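Long-range contact in nitrogen regulatory protein P-II (Thiomonas intermedia, PDB 5D4N), which binds adenine nucleotides and bicarbonate as a carboxysome-associated PII-like signalling protein, and probably regulates other proteins as its relatives do: residues L9-I14 / F94-Q99. Sequence-based numbering, arbitrary orientation. Where two conformers were deposited one is given.
Sequences LKKLEI and FVHDIQ. With ADP (adenosine-5'-diphosphate), chain D.
Lys-11 and His-96 form a hydrogen-bonded antiparallel pair. His-96 N reaches Lys-11 O at 2.8 Å, and the ring's ND1 reaches the same oxygen at 3.2 Å from the opposite face of the carbonyl plane, which helps fix the rotation of the imidazole. Lys-11 CE lies over one ring face, a CH-pi contact. CG anti to the backbone N (chi1 -166°) and a bend at chi3 bring Lys-11 NZ to Glu-13 OE2, a salt bridge of 3.1 Å. The same NZ also reaches Glu-13 OE1 and His-96 NE2 of a third subunit. Glu-13 OE1 and ADP C2 both meet the Phe-94 ring at its edge, C2 3.5 Å from Phe-94 CZ. OE1 pairs with Lys-11 of a second subunit, which also bonds His-96 NE2. Replacing Glu-13 by alanine would probably cost Lys-11 of the same chain one carboxylate partner and Lys-11 of the second subunit its partner across this buried, tightly packed interface.

The other face is looser at one end. There Lys-10 NZ meets the syn lone pair of exposed Asp-97 OD1 at 2.6 Å, and a water links OD1 to Leu-9 O. Farther along, Leu-12 CD2 packs on Val-95 CG2, and Leu-12 touches Leu-78 of helix 72-88. The Lys-11/Glu-13 bridges join the trimer. The antiparallel pairing of strands 7-17 and 92-100, first and last in chain order, belongs to the ferredoxin-like fold of PII proteins.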
loop_
_atom_site.group_PDB
_atom_site.type_symbol
_atom_site.label_atom_id
_atom_site.label_comp_id
_atom_site.label_asym_id
_atom_site.label_seq_id
_atom_site.Cartn_x
_atom_site.Cartn_y
_atom_site.Cartn_z
ATOM N N LEU A 9 1.937 10.063 -11.712
ATOM C CA LEU A 9 0.509 9.950 -11.418
ATOM C C LEU A 9 0.389 10.026 -9.901
ATOM O O LEU A 9 1.408 10.027 -9.212
ATOM C CB LEU A 9 -0.045 8.596 -11.897
ATOM C CG LEU A 9 -1.437 8.560 -12.534
ATOM C CD1 LEU A 9 -1.501 9.162 -13.930
ATOM C CD2 LEU A 9 -1.960 7.139 -12.573
ATOM N N LYS A 10 -0.835 10.070 -9.382
ATOM C CA LYS A 10 -1.038 10.049 -7.927
ATOM C C LYS A 10 -1.698 8.726 -7.578
ATOM O O LYS A 10 -2.332 8.104 -8.449
ATOM C CB LYS A 10 -1.947 11.220 -7.519
ATOM C CG LYS A 10 -1.336 12.613 -7.822
ATOM C CD LYS A 10 -0.180 12.962 -6.892
ATOM C CE LYS A 10 0.400 14.309 -7.305
ATOM N NZ LYS A 10 1.423 14.798 -6.366
ATOM N N LYS A 11 -1.514 8.245 -6.344
ATOM C CA LYS A 11 -2.184 7.017 -5.926
ATOM C C LYS A 11 -2.797 7.282 -4.575
ATOM O O LYS A 11 -2.096 7.659 -3.626
ATOM C CB LYS A 11 -1.220 5.838 -5.831
ATOM C CG LYS A 11 -1.942 4.474 -5.735
ATOM C CD LYS A 11 -1.045 3.393 -5.148
ATOM C CE LYS A 11 -0.856 3.515 -3.660
ATOM N NZ LYS A 11 -0.005 2.378 -3.157
ATOM N N LEU A 12 -4.109 7.116 -4.500
ATOM C CA LEU A 12 -4.791 7.274 -3.213
ATOM C C LEU A 12 -4.904 5.939 -2.522
ATOM O O LEU A 12 -5.151 4.917 -3.158
ATOM C CB LEU A 12 -6.227 7.786 -3.437
ATOM C CG LEU A 12 -6.385 9.097 -4.225
ATOM C CD1 LEU A 12 -7.855 9.521 -4.250
ATOM C CD2 LEU A 12 -5.542 10.181 -3.657
ATOM N N GLU A 13 -4.780 5.960 -1.193
ATOM C CA GLU A 13 -5.132 4.815 -0.350
ATOM C C GLU A 13 -6.260 5.365 0.532
ATOM O O GLU A 13 -6.037 6.334 1.268
ATOM C CB GLU A 13 -3.976 4.351 0.547
ATOM C CG GLU A 13 -2.940 3.627 -0.307
ATOM C CD GLU A 13 -1.724 3.114 0.445
ATOM O OE1 GLU A 13 -1.526 3.492 1.620
ATOM O OE2 GLU A 13 -0.943 2.354 -0.170
ATOM N N ILE A 14 -7.480 4.837 0.369
ATOM C CA ILE A 14 -8.665 5.356 1.082
ATOM C C ILE A 14 -9.091 4.265 2.038
ATOM O O ILE A 14 -9.498 3.195 1.585
ATOM C CB ILE A 14 -9.776 5.655 0.076
ATOM C CG1 ILE A 14 -9.298 6.661 -0.991
ATOM C CG2 ILE A 14 -11.043 6.164 0.823
ATOM C CD1 ILE A 14 -10.167 6.602 -2.308
ATOM N N PHE A 94 -4.613 8.699 2.052
ATOM C CA PHE A 94 -3.192 8.977 1.880
ATOM C C PHE A 94 -2.939 9.206 0.408
ATOM O O PHE A 94 -3.279 8.337 -0.410
ATOM C CB PHE A 94 -2.348 7.813 2.373
ATOM C CG PHE A 94 -2.571 7.393 3.807
ATOM C CD1 PHE A 94 -2.820 8.343 4.799
ATOM C CD2 PHE A 94 -2.551 6.046 4.166
ATOM C CE1 PHE A 94 -3.037 7.951 6.138
ATOM C CE2 PHE A 94 -2.743 5.664 5.488
ATOM C CZ PHE A 94 -2.967 6.610 6.470
ATOM N N VAL A 95 -2.329 10.332 0.074
ATOM C CA VAL A 95 -2.012 10.641 -1.350
ATOM C C VAL A 95 -0.544 10.350 -1.590
ATOM O O VAL A 95 0.304 10.864 -0.861
ATOM C CB VAL A 95 -2.320 12.119 -1.719
ATOM C CG1 VAL A 95 -2.102 12.339 -3.235
ATOM C CG2 VAL A 95 -3.757 12.508 -1.293
ATOM N N HIS A 96 -0.254 9.499 -2.593
ATOM C CA HIS A 96 1.136 9.135 -2.907
ATOM C C HIS A 96 1.475 9.644 -4.303
ATOM O O HIS A 96 0.586 9.761 -5.176
ATOM C CB HIS A 96 1.258 7.587 -3.016
ATOM C CG HIS A 96 1.012 6.838 -1.745
ATOM N ND1 HIS A 96 -0.262 6.718 -1.224
ATOM C CD2 HIS A 96 1.871 6.136 -0.963
ATOM C CE1 HIS A 96 -0.131 5.970 -0.123
ATOM N NE2 HIS A 96 1.123 5.588 0.060
ATOM N N ASP A 97 2.767 9.857 -4.556
ATOM C CA ASP A 97 3.259 10.100 -5.894
ATOM C C ASP A 97 3.685 8.727 -6.391
ATOM O O ASP A 97 4.314 7.953 -5.656
ATOM C CB ASP A 97 4.484 11.021 -5.865
ATOM C CG ASP A 97 4.088 12.462 -5.692
ATOM O OD1 ASP A 97 3.123 12.877 -6.321
ATOM O OD2 ASP A 97 4.816 13.194 -5.010
ATOM N N ILE A 98 3.320 8.396 -7.621
ATOM C CA ILE A 98 3.807 7.170 -8.241
ATOM C C ILE A 98 4.171 7.457 -9.683
ATOM O O ILE A 98 3.909 8.548 -10.196
ATOM C CB ILE A 98 2.761 6.007 -8.175
ATOM C CG1 ILE A 98 1.450 6.408 -8.903
ATOM C CG2 ILE A 98 2.467 5.582 -6.700
ATOM C CD1 ILE A 98 0.506 5.219 -9.329
ATOM N N GLN A 99 4.718 6.442 -10.346
ATOM C CA GLN A 99 5.008 6.502 -11.770
ATOM C C GLN A 99 4.346 5.302 -12.416
ATOM O O GLN A 99 4.244 4.223 -11.808
ATOM C CB GLN A 99 6.513 6.461 -12.030
ATOM C CG GLN A 99 7.251 7.695 -11.559
ATOM C CD GLN A 99 8.725 7.501 -11.823
ATOM O OE1 GLN A 99 9.443 6.819 -11.075
ATOM N NE2 GLN A 99 9.194 8.046 -12.930
HETATM P PB ADP D . -12.277 6.202 14.884
HETATM O O1B ADP D . -12.120 7.531 15.390
HETATM O O2B ADP D . -13.727 5.935 14.596
HETATM O O3B ADP D . -11.803 5.190 15.903
HETATM P PA ADP D . -10.298 6.867 12.720
HETATM O O1A ADP D . -10.878 7.739 11.664
HETATM O O2A ADP D . -9.349 7.675 13.633
HETATM O O3A ADP D . -11.427 6.069 13.529
HETATM O "O5'" ADP D . -9.446 5.721 12.019
HETATM C "C5'" ADP D . -10.128 4.729 11.236
HETATM C "C4'" ADP D . -9.116 3.798 10.617
HETATM O "O4'" ADP D . -8.229 4.551 9.767
HETATM C "C3'" ADP D . -8.188 3.133 11.622
HETATM O "O3'" ADP D . -8.793 2.004 12.247
HETATM C "C2'" ADP D . -7.015 2.742 10.722
HETATM O "O2'" ADP D . -7.371 1.608 9.956
HETATM C "C1'" ADP D . -6.936 3.950 9.781
HETATM N N9 ADP D . -5.962 4.936 10.243
HETATM C C8 ADP D . -6.176 6.002 11.079
HETATM N N7 ADP D . -5.083 6.642 11.420
HETATM C C5 ADP D . -4.080 5.957 10.751
HETATM C C6 ADP D . -2.686 6.164 10.662
HETATM N N6 ADP D . -2.032 7.110 11.355
HETATM N N1 ADP D . -1.983 5.349 9.840
HETATM C C2 ADP D . -2.628 4.375 9.187
HETATM N N3 ADP D . -3.929 4.066 9.220
HETATM C C4 ADP D . -4.606 4.910 10.014
HETATM O O HOH W 1 3.462 11.911 -9.144
#